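Local structure of tyrosine specific protein phosphatase, putative (3M4U) at residues 261-266 with 272-277; 18-23 with 282-287; 105-110 with 154-159. The protein probably removes phosphate from tyrosine residues of proteins, dephosphorylating the nucleolar protein NOPP44/46 and acting as a life cycle switch in Trypanosoma brucei. All blocks are in the same frame, centred on the assembly; numbering follows the deposited sequence.

How the contacts relate
Helix 14-31, near the N terminus, opens contact 2, which closes only at helix 277-290 and so spans most of the chain. The other two contacts nest inside that loop and follow one another in series. Contact 3 comes first and joins helix 103-112 to strand 154-158 of the large mixed sheet. Contact 1 then makes a short closure, tying helix 258-269 to the segment that leads into helix 277-290. Contacts 1 and 2 touch: Leu277 CD1 lies 3.6 Å from Met21 O, and Val263 meets Ile283. Contact 3 lies on the opposite side of the chain's centre, its own centre about 30 Å from that of contact 1.

Contact 1 of 3, residues 261-266 with 272-277; sequences SIVAAM and GMVQRL
Met273 packs against Met266, at the C-terminal part of helix 258-269. Their CB atoms lie 3.9 Å apart, and Met273 CG sits 3.6 Å from Met266 O. The two side chains lie nearly perpendicular. Met273 is curled, bent at chi2 and again at chi3. Its CE ends 4.1 Å from Met266 SD. Val274 comes next, with a positive phi of 75°. Its CG2 does the touching, and two residues of the helix share this methyl group. Met266 CE approaches it to 3.9 Å, brought round by the bend at chi3 (-49°) of that methionine. Val263 CG1 is 4.2 Å from the same CG2. The side-chain contacts are apolar, and all four touching residues are buried. Lys267 NZ is hydrogen-bonded to the carbonyl oxygens of both Met273 and Val274. Gln275 N is hydrogen-bonded to Gln279 OE1. Arg276 is the N-cap residue of the next helix, which Leu277 begins. Sequence and position fit the Q-loop of classical protein tyrosine phosphatases. Consistent with this, Val274 makes a backbone hydrogen bond to Ile233 in the CX5R signature loop. Through Met273 and Val274 the loop packs on helix 258-269. Around it, helix 234-250 packs on Met266 through Ile240 and on Val274 through Thr238, while Val263 also meets helix 277-290 and helix 14-31.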
loop_
_atom_site.group_PDB
_atom_site.type_symbol
_atom_site.label_atom_id
_atom_site.label_comp_id
_atom_site.label_asym_id
_atom_site.label_seq_id
_atom_site.Cartn_x
_atom_site.Cartn_y
_atom_site.Cartn_z
ATOM N N SER A 261 -15.113 2.670 -9.772
ATOM C CA SER A 261 -15.684 2.917 -8.453
ATOM C C SER A 261 -14.704 2.540 -7.359
ATOM O O SER A 261 -14.582 3.246 -6.354
ATOM C CB SER A 261 -16.980 2.135 -8.277
ATOM O OG SER A 261 -17.951 2.599 -9.195
ATOM N N ILE A 262 -14.017 1.416 -7.561
ATOM C CA ILE A 262 -13.030 0.954 -6.612
ATOM C C ILE A 262 -12.016 2.060 -6.394
ATOM O O ILE A 262 -11.653 2.369 -5.256
ATOM C CB ILE A 262 -12.321 -0.299 -7.104
ATOM C CG1 ILE A 262 -13.242 -1.502 -6.961
ATOM C CG2 ILE A 262 -11.036 -0.528 -6.315
ATOM C CD1 ILE A 262 -12.706 -2.745 -7.625
ATOM N N VAL A 263 -11.574 2.673 -7.484
ATOM C CA VAL A 263 -10.579 3.714 -7.347
ATOM C C VAL A 263 -11.189 4.970 -6.709
ATOM O O VAL A 263 -10.563 5.601 -5.850
ATOM C CB VAL A 263 -9.889 4.039 -8.675
ATOM C CG1 VAL A 263 -8.999 5.252 -8.511
ATOM C CG2 VAL A 263 -9.065 2.862 -9.144
ATOM N N ALA A 264 -12.413 5.307 -7.111
ATOM C CA ALA A 264 -13.144 6.448 -6.548
ATOM C C ALA A 264 -13.324 6.304 -5.040
ATOM O O ALA A 264 -13.166 7.267 -4.291
ATOM C CB ALA A 264 -14.507 6.602 -7.223
ATOM N N ALA A 265 -13.666 5.098 -4.605
ATOM C CA ALA A 265 -13.863 4.829 -3.191
ATOM C C ALA A 265 -12.539 4.950 -2.461
ATOM O O ALA A 265 -12.494 5.470 -1.345
ATOM C CB ALA A 265 -14.457 3.454 -2.991
ATOM N N MET A 266 -11.459 4.487 -3.094
ATOM C CA MET A 266 -10.130 4.610 -2.489
ATOM C C MET A 266 -9.711 6.069 -2.323
ATOM O O MET A 266 -9.229 6.472 -1.255
ATOM C CB MET A 266 -9.064 3.816 -3.261
ATOM C CG MET A 266 -9.046 2.321 -2.925
ATOM S SD MET A 266 -7.635 1.441 -3.623
ATOM C CE MET A 266 -7.668 2.008 -5.333
ATOM N N GLY A 272 -5.499 10.820 -2.982
ATOM C CA GLY A 272 -4.396 10.573 -3.900
ATOM C C GLY A 272 -4.197 9.123 -4.328
ATOM O O GLY A 272 -3.423 8.831 -5.240
ATOM N N MET A 273 -4.877 8.202 -3.658
ATOM C CA MET A 273 -4.740 6.786 -3.993
ATOM C C MET A 273 -4.738 6.571 -5.505
ATOM O O MET A 273 -5.709 6.908 -6.182
ATOM C CB MET A 273 -5.836 5.967 -3.316
ATOM C CG MET A 273 -5.710 5.960 -1.800
ATOM S SD MET A 273 -4.290 4.989 -1.221
ATOM C CE MET A 273 -5.059 3.363 -1.039
ATOM N N VAL A 274 -3.638 6.014 -6.016
ATOM C CA VAL A 274 -3.398 5.863 -7.458
ATOM C C VAL A 274 -3.024 7.194 -8.113
ATOM O O VAL A 274 -3.889 8.037 -8.365
ATOM C CB VAL A 274 -4.583 5.231 -8.216
ATOM C CG1 VAL A 274 -4.128 4.838 -9.604
ATOM C CG2 VAL A 274 -5.108 4.017 -7.464
ATOM N N GLN A 275 -1.734 7.374 -8.385
ATOM C CA GLN A 275 -1.208 8.695 -8.740
ATOM C C GLN A 275 -1.146 8.963 -10.225
ATOM O O GLN A 275 -1.216 10.108 -10.640
ATOM C CB GLN A 275 0.190 8.910 -8.164
ATOM C CG GLN A 275 0.222 9.496 -6.770
ATOM C CD GLN A 275 1.643 9.619 -6.229
ATOM O OE1 GLN A 275 1.939 10.500 -5.415
ATOM N NE2 GLN A 275 2.530 8.736 -6.684
ATOM N N ARG A 276 -0.988 7.910 -11.018
ATOM C CA ARG A 276 -0.727 8.080 -12.442
ATOM C C ARG A 276 -1.682 7.268 -13.285
ATOM O O ARG A 276 -2.153 6.194 -12.877
ATOM C CB ARG A 276 0.711 7.683 -12.784
ATOM C CG ARG A 276 1.786 8.481 -12.060
ATOM C CD ARG A 276 1.927 9.880 -12.609
ATOM N NE ARG A 276 3.307 10.363 -12.549
ATOM C CZ ARG A 276 3.790 11.125 -11.566
ATOM N NH1 ARG A 276 2.996 11.491 -10.552
ATOM N NH2 ARG A 276 5.066 11.520 -11.592
ATOM N N LEU A 277 -1.947 7.790 -14.476
ATOM C CA LEU A 277 -2.769 7.108 -15.460
ATOM C C LEU A 277 -2.257 5.688 -15.631
ATOM O O LEU A 277 -3.021 4.729 -15.579
ATOM C CB LEU A 277 -2.720 7.852 -16.798
ATOM C CG LEU A 277 -3.406 7.131 -17.965
ATOM C CD1 LEU A 277 -4.845 6.832 -17.617
ATOM C CD2 LEU A 277 -3.317 7.948 -19.262
#

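Contact 2 of 3, residues 18-23 with 282-287; sequences YSRMQR and VIYMTV
Met21 lays its sulfur obliquely against the ring of Tyr284, and this one pair makes most of the contact between two helical segments 259 residues apart in the chain. It is a Met-aromatic contact. SD lies 4.6 Å from the centroid of the Tyr284 ring and 50° off the ring normal. The CD2 corner takes the approach, with Met21 SD 3.7 Å from Tyr284 CD2. Met21 CG, one bond back, rests 3.9 Å from Tyr284 CE2. The two side chains run antiparallel alongside one another. Met21 SD also lies 3.9 Å from Tyr284 CB, at the root of the tyrosine. The ring also packs edge-to-face with Tyr280. Arg20 runs out extended and lies roughly square to the tyrosine side chain. Its NH2 is 3.9 Å from Tyr284 OH, too far for a bond, and the guanidinium and ring planes are 64° apart. Glu24 links the pair instead: OE2 forms a salt bridge with Arg20 NE, and OE1 is hydrogen-bonded to Tyr284 OH. Asp256 takes Arg20 NH1 in a further salt bridge. The contact packs helix 14-31, near the N terminus, on helix 277-290, with a buried apolar part beside a charged one. Within helix 277-290, Val282 O accepts twice from Thr286, from N at 2.9 Å and from OG1 at 2.8 Å, the hydroxyl coming from above the carbonyl plane.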
loop_
_atom_site.group_PDB
_atom_site.type_symbol
_atom_site.label_atom_id
_atom_site.label_comp_id
_atom_site.label_asym_id
_atom_site.label_seq_id
_atom_site.Cartn_x
_atom_site.Cartn_y
_atom_site.Cartn_z
ATOM N N TYR A 18 -7.441 3.183 -24.014
ATOM C CA TYR A 18 -6.538 4.171 -23.458
ATOM C C TYR A 18 -7.288 5.497 -23.246
ATOM O O TYR A 18 -7.381 6.015 -22.115
ATOM C CB TYR A 18 -5.333 4.352 -24.374
ATOM C CG TYR A 18 -4.380 5.418 -23.906
ATOM C CD1 TYR A 18 -3.236 5.089 -23.188
ATOM C CD2 TYR A 18 -4.636 6.765 -24.166
ATOM C CE1 TYR A 18 -2.363 6.067 -22.748
ATOM C CE2 TYR A 18 -3.771 7.755 -23.728
ATOM C CZ TYR A 18 -2.635 7.399 -23.020
ATOM O OH TYR A 18 -1.767 8.379 -22.586
ATOM N N SER A 19 -7.834 6.026 -24.337
ATOM C CA SER A 19 -8.649 7.234 -24.295
ATOM C C SER A 19 -9.661 7.185 -23.156
ATOM O O SER A 19 -9.877 8.181 -22.457
ATOM C CB SER A 19 -9.364 7.427 -25.644
ATOM O OG SER A 19 -10.628 8.065 -25.492
ATOM N N ARG A 20 -10.291 6.026 -22.984
ATOM C CA ARG A 20 -11.291 5.838 -21.934
ATOM C C ARG A 20 -10.647 5.893 -20.546
ATOM O O ARG A 20 -11.173 6.519 -19.621
ATOM C CB ARG A 20 -12.028 4.498 -22.099
ATOM C CG ARG A 20 -13.070 4.268 -21.010
ATOM C CD ARG A 20 -13.649 2.865 -20.969
ATOM N NE ARG A 20 -14.392 2.696 -19.721
ATOM C CZ ARG A 20 -15.318 1.767 -19.498
ATOM N NH1 ARG A 20 -15.638 0.898 -20.449
ATOM N NH2 ARG A 20 -15.935 1.713 -18.320
ATOM N N MET A 21 -9.517 5.218 -20.393
ATOM C CA MET A 21 -8.816 5.252 -19.121
ATOM C C MET A 21 -8.374 6.674 -18.835
ATOM O O MET A 21 -8.476 7.147 -17.695
ATOM C CB MET A 21 -7.634 4.279 -19.110
ATOM C CG MET A 21 -8.096 2.826 -19.193
ATOM S SD MET A 21 -6.798 1.580 -19.037
ATOM C CE MET A 21 -5.673 2.067 -20.345
ATOM N N GLN A 22 -7.919 7.371 -19.872
ATOM C CA GLN A 22 -7.432 8.727 -19.666
ATOM C C GLN A 22 -8.533 9.665 -19.163
ATOM O O GLN A 22 -8.361 10.325 -18.124
ATOM C CB GLN A 22 -6.719 9.257 -20.909
ATOM C CG GLN A 22 -7.249 10.556 -21.467
ATOM C CD GLN A 22 -7.093 10.605 -22.983
ATOM O OE1 GLN A 22 -6.144 10.029 -23.534
ATOM N NE2 GLN A 22 -8.034 11.270 -23.668
ATOM N N ARG A 23 -9.676 9.708 -19.845
ATOM C CA ARG A 23 -10.716 10.626 -19.386
ATOM C C ARG A 23 -11.369 10.153 -18.090
ATOM O O ARG A 23 -11.855 10.964 -17.300
ATOM C CB ARG A 23 -11.741 10.978 -20.479
ATOM C CG ARG A 23 -12.663 9.858 -20.918
ATOM C CD ARG A 23 -13.560 10.307 -22.082
ATOM N NE ARG A 23 -14.144 9.155 -22.762
ATOM C CZ ARG A 23 -13.575 8.551 -23.795
ATOM N NH1 ARG A 23 -12.427 9.023 -24.270
ATOM N NH2 ARG A 23 -14.154 7.492 -24.353
ATOM N N VAL A 282 -2.772 -0.342 -14.878
ATOM C CA VAL A 282 -2.402 -1.627 -14.290
ATOM C C VAL A 282 -3.623 -2.357 -13.713
ATOM O O VAL A 282 -3.817 -3.555 -13.947
ATOM C CB VAL A 282 -1.301 -1.436 -13.214
ATOM C CG1 VAL A 282 -1.212 -2.634 -12.267
ATOM C CG2 VAL A 282 0.026 -1.170 -13.882
ATOM N N ILE A 283 -4.461 -1.626 -12.982
ATOM C CA ILE A 283 -5.663 -2.220 -12.391
ATOM C C ILE A 283 -6.599 -2.793 -13.462
ATOM O O ILE A 283 -7.107 -3.912 -13.314
ATOM C CB ILE A 283 -6.423 -1.213 -11.487
ATOM C CG1 ILE A 283 -5.456 -0.573 -10.493
ATOM C CG2 ILE A 283 -7.540 -1.902 -10.715
ATOM C CD1 ILE A 283 -6.088 0.512 -9.674
ATOM N N TYR A 284 -6.818 -2.035 -14.535
ATOM C CA TYR A 284 -7.649 -2.515 -15.641
ATOM C C TYR A 284 -7.027 -3.731 -16.278
ATOM O O TYR A 284 -7.717 -4.678 -16.634
ATOM C CB TYR A 284 -7.829 -1.440 -16.716
ATOM C CG TYR A 284 -9.094 -0.635 -16.589
ATOM C CD1 TYR A 284 -10.340 -1.229 -16.768
ATOM C CD2 TYR A 284 -9.048 0.724 -16.282
ATOM C CE1 TYR A 284 -11.521 -0.486 -16.640
ATOM C CE2 TYR A 284 -10.213 1.474 -16.164
ATOM C CZ TYR A 284 -11.446 0.863 -16.356
ATOM O OH TYR A 284 -12.606 1.602 -16.240
ATOM N N MET A 285 -5.708 -3.701 -16.410
ATOM C CA MET A 285 -5.000 -4.760 -17.089
ATOM C C MET A 285 -4.987 -6.026 -16.256
ATOM O O MET A 285 -4.811 -7.115 -16.785
ATOM C CB MET A 285 -3.575 -4.335 -17.391
ATOM C CG MET A 285 -3.432 -3.274 -18.458
ATOM S SD MET A 285 -1.668 -2.920 -18.658
ATOM C CE MET A 285 -1.715 -1.562 -19.831
ATOM N N THR A 286 -5.151 -5.876 -14.947
ATOM C CA THR A 286 -5.185 -7.022 -14.064
ATOM C C THR A 286 -6.522 -7.691 -14.277
ATOM O O THR A 286 -6.605 -8.909 -14.399
ATOM C CB THR A 286 -5.059 -6.598 -12.588
ATOM O OG1 THR A 286 -3.840 -5.872 -12.407
ATOM C CG2 THR A 286 -5.050 -7.830 -11.676
ATOM N N VAL A 287 -7.569 -6.871 -14.324
ATOM C CA VAL A 287 -8.931 -7.322 -14.637
ATOM C C VAL A 287 -9.060 -7.994 -16.009
ATOM O O VAL A 287 -9.520 -9.138 -16.106
ATOM C CB VAL A 287 -9.909 -6.142 -14.611
ATOM C CG1 VAL A 287 -11.296 -6.581 -15.096
ATOM C CG2 VAL A 287 -9.960 -5.541 -13.210
#

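Contact 3 of 3, residues 105-110 with 154-159; sequences DFLETL and IKVTRD
Leu107 reaches from helix 103-112 to Val156 and Ile154 on strand 154-158. Chi1 (-58°) sets its CG anti to the carbonyl carbon, and with chi2 near 180° both methyls come near Val156 CG2. Leu107 CD1 lies 3.3 Å from Val156 CG2. That is tight for two methyl groups, and at this resolution part of the closeness may be positional error. Leu107 CD2 is 3.9 Å from the same Val156 CG2, so a single valine methyl serves both leucine methyls. Val156 has CG1 anti to the backbone N, and this leaves CG2 as the branch that meets the helix. The leucine side chain stands crosswise to that of the valine. Leu107 and Ile154 instead pass side by side, pointing opposite ways, with Leu107 CB 4.0 Å from Ile154 CG2. The other branch of Ile154 stays extended and carries CD1 over to Glu108, ending 3.8 Å from Glu108 CB and 3.9 Å from Glu108 N. This is helix-on-sheet packing within the alpha/beta fold of the protein tyrosine phosphatase domain. The strand lies between strands 143-146 and 172-180, antiparallel to both. The axes of segment 105-110 and strand 154-158 come within 9.2 Å, at an angle of 72°. Phe146 of the neighbouring strand also touches Leu107, so the leucine packs on two strands. Of the Glu108 side chain it is CB that meets Ile154. The chain extends onward, and Glu108 OE1 forms a salt bridge with Arg75 NH1. On the helix itself, Asp105 O accepts from Thr109 N and from Thr109 OG1, the latter at 2.9 Å. The two donors reach this oxygen from opposite faces of the carbonyl plane.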
loop_
_atom_site.group_PDB
_atom_site.type_symbol
_atom_site.label_atom_id
_atom_site.label_comp_id
_atom_site.label_asym_id
_atom_site.label_seq_id
_atom_site.Cartn_x
_atom_site.Cartn_y
_atom_site.Cartn_z
ATOM N N ASP A 105 6.223 4.796 16.485
ATOM C CA ASP A 105 4.770 4.804 16.299
ATOM C C ASP A 105 4.296 3.740 15.298
ATOM O O ASP A 105 3.278 3.083 15.515
ATOM C CB ASP A 105 4.310 6.190 15.856
ATOM C CG ASP A 105 4.050 7.127 17.037
ATOM O OD1 ASP A 105 3.879 6.636 18.184
ATOM O OD2 ASP A 105 3.989 8.355 16.810
ATOM N N PHE A 106 5.047 3.581 14.210
ATOM C CA PHE A 106 4.757 2.585 13.179
ATOM C C PHE A 106 4.817 1.180 13.785
ATOM O O PHE A 106 3.834 0.418 13.764
ATOM C CB PHE A 106 5.774 2.732 12.032
ATOM C CG PHE A 106 5.552 1.783 10.880
ATOM C CD1 PHE A 106 4.546 2.017 9.943
ATOM C CD2 PHE A 106 6.361 0.671 10.719
ATOM C CE1 PHE A 106 4.352 1.155 8.874
ATOM C CE2 PHE A 106 6.174 -0.194 9.655
ATOM C CZ PHE A 106 5.164 0.047 8.729
ATOM N N LEU A 107 5.980 0.846 14.336
ATOM C CA LEU A 107 6.173 -0.437 14.991
ATOM C C LEU A 107 5.153 -0.664 16.097
ATOM O O LEU A 107 4.646 -1.774 16.243
ATOM C CB LEU A 107 7.574 -0.523 15.578
ATOM C CG LEU A 107 8.696 -0.337 14.567
ATOM C CD1 LEU A 107 10.030 -0.442 15.294
ATOM C CD2 LEU A 107 8.567 -1.362 13.430
ATOM N N GLU A 108 4.864 0.376 16.883
ATOM C CA GLU A 108 3.967 0.216 18.028
ATOM C C GLU A 108 2.595 -0.187 17.533
ATOM O O GLU A 108 1.913 -1.027 18.124
ATOM C CB GLU A 108 3.845 1.506 18.845
ATOM C CG GLU A 108 2.532 1.578 19.624
ATOM C CD GLU A 108 2.487 2.707 20.654
ATOM O OE1 GLU A 108 3.357 3.612 20.603
ATOM O OE2 GLU A 108 1.566 2.685 21.511
ATOM N N THR A 109 2.202 0.423 16.427
ATOM C CA THR A 109 0.894 0.174 15.869
ATOM C C THR A 109 0.795 -1.270 15.394
ATOM O O THR A 109 -0.162 -1.982 15.718
ATOM C CB THR A 109 0.588 1.182 14.757
ATOM O OG1 THR A 109 0.406 2.477 15.350
ATOM C CG2 THR A 109 -0.675 0.798 14.029
ATOM N N LEU A 110 1.804 -1.718 14.658
ATOM C CA LEU A 110 1.819 -3.101 14.219
ATOM C C LEU A 110 1.600 -4.050 15.421
ATOM O O LEU A 110 0.874 -5.044 15.313
ATOM C CB LEU A 110 3.124 -3.431 13.484
ATOM C CG LEU A 110 3.576 -2.550 12.317
ATOM C CD1 LEU A 110 4.832 -3.129 11.685
ATOM C CD2 LEU A 110 2.480 -2.407 11.266
ATOM N N ILE A 154 11.448 0.532 21.418
ATOM C CA ILE A 154 10.845 -0.626 20.772
ATOM C C ILE A 154 11.903 -1.418 20.020
ATOM O O ILE A 154 12.710 -0.848 19.284
ATOM C CB ILE A 154 9.731 -0.210 19.811
ATOM C CG1 ILE A 154 8.660 0.572 20.572
ATOM C CG2 ILE A 154 9.117 -1.426 19.157
ATOM C CD1 ILE A 154 7.462 0.939 19.725
ATOM N N LYS A 155 11.914 -2.732 20.232
ATOM C CA LYS A 155 12.875 -3.591 19.541
ATOM C C LYS A 155 12.248 -4.380 18.398
ATOM O O LYS A 155 11.102 -4.835 18.479
ATOM C CB LYS A 155 13.602 -4.546 20.507
ATOM C CG LYS A 155 14.724 -3.898 21.315
ATOM C CD LYS A 155 14.176 -2.935 22.378
ATOM C CE LYS A 155 15.262 -2.503 23.369
ATOM N NZ LYS A 155 14.680 -1.886 24.600
ATOM N N VAL A 156 13.024 -4.525 17.333
ATOM C CA VAL A 156 12.638 -5.357 16.217
ATOM C C VAL A 156 13.746 -6.369 16.005
ATOM O O VAL A 156 14.880 -6.015 15.675
ATOM C CB VAL A 156 12.431 -4.538 14.936
ATOM C CG1 VAL A 156 11.995 -5.452 13.799
ATOM C CG2 VAL A 156 11.404 -3.463 15.174
ATOM N N THR A 157 13.415 -7.636 16.211
ATOM C CA THR A 157 14.394 -8.698 16.071
ATOM C C THR A 157 13.931 -9.647 14.983
ATOM O O THR A 157 12.763 -9.630 14.588
ATOM C CB THR A 157 14.558 -9.487 17.393
ATOM O OG1 THR A 157 13.420 -10.334 17.586
ATOM C CG2 THR A 157 14.670 -8.531 18.573
ATOM N N ARG A 158 14.856 -10.464 14.497
ATOM C CA ARG A 158 14.511 -11.549 13.595
ATOM C C ARG A 158 13.679 -12.596 14.319
ATOM O O ARG A 158 13.620 -12.633 15.552
ATOM C CB ARG A 158 15.768 -12.207 13.034
ATOM C CG ARG A 158 16.553 -11.338 12.079
ATOM C CD ARG A 158 17.950 -11.899 11.913
ATOM N NE ARG A 158 18.831 -11.022 11.143
ATOM C CZ ARG A 158 18.898 -10.999 9.814
ATOM N NH1 ARG A 158 18.118 -11.796 9.093
ATOM N NH2 ARG A 158 19.744 -10.172 9.203
ATOM N N ASP A 159 13.022 -13.441 13.537
ATOM C CA ASP A 159 12.245 -14.533 14.088
ATOM C C ASP A 159 12.855 -15.869 13.666
ATOM O O ASP A 159 13.092 -16.727 14.515
ATOM C CB ASP A 159 10.785 -14.437 13.644
ATOM C CG ASP A 159 9.919 -15.510 14.271
ATOM O OD1 ASP A 159 8.673 -15.413 14.188
ATOM O OD2 ASP A 159 10.493 -16.447 14.862
#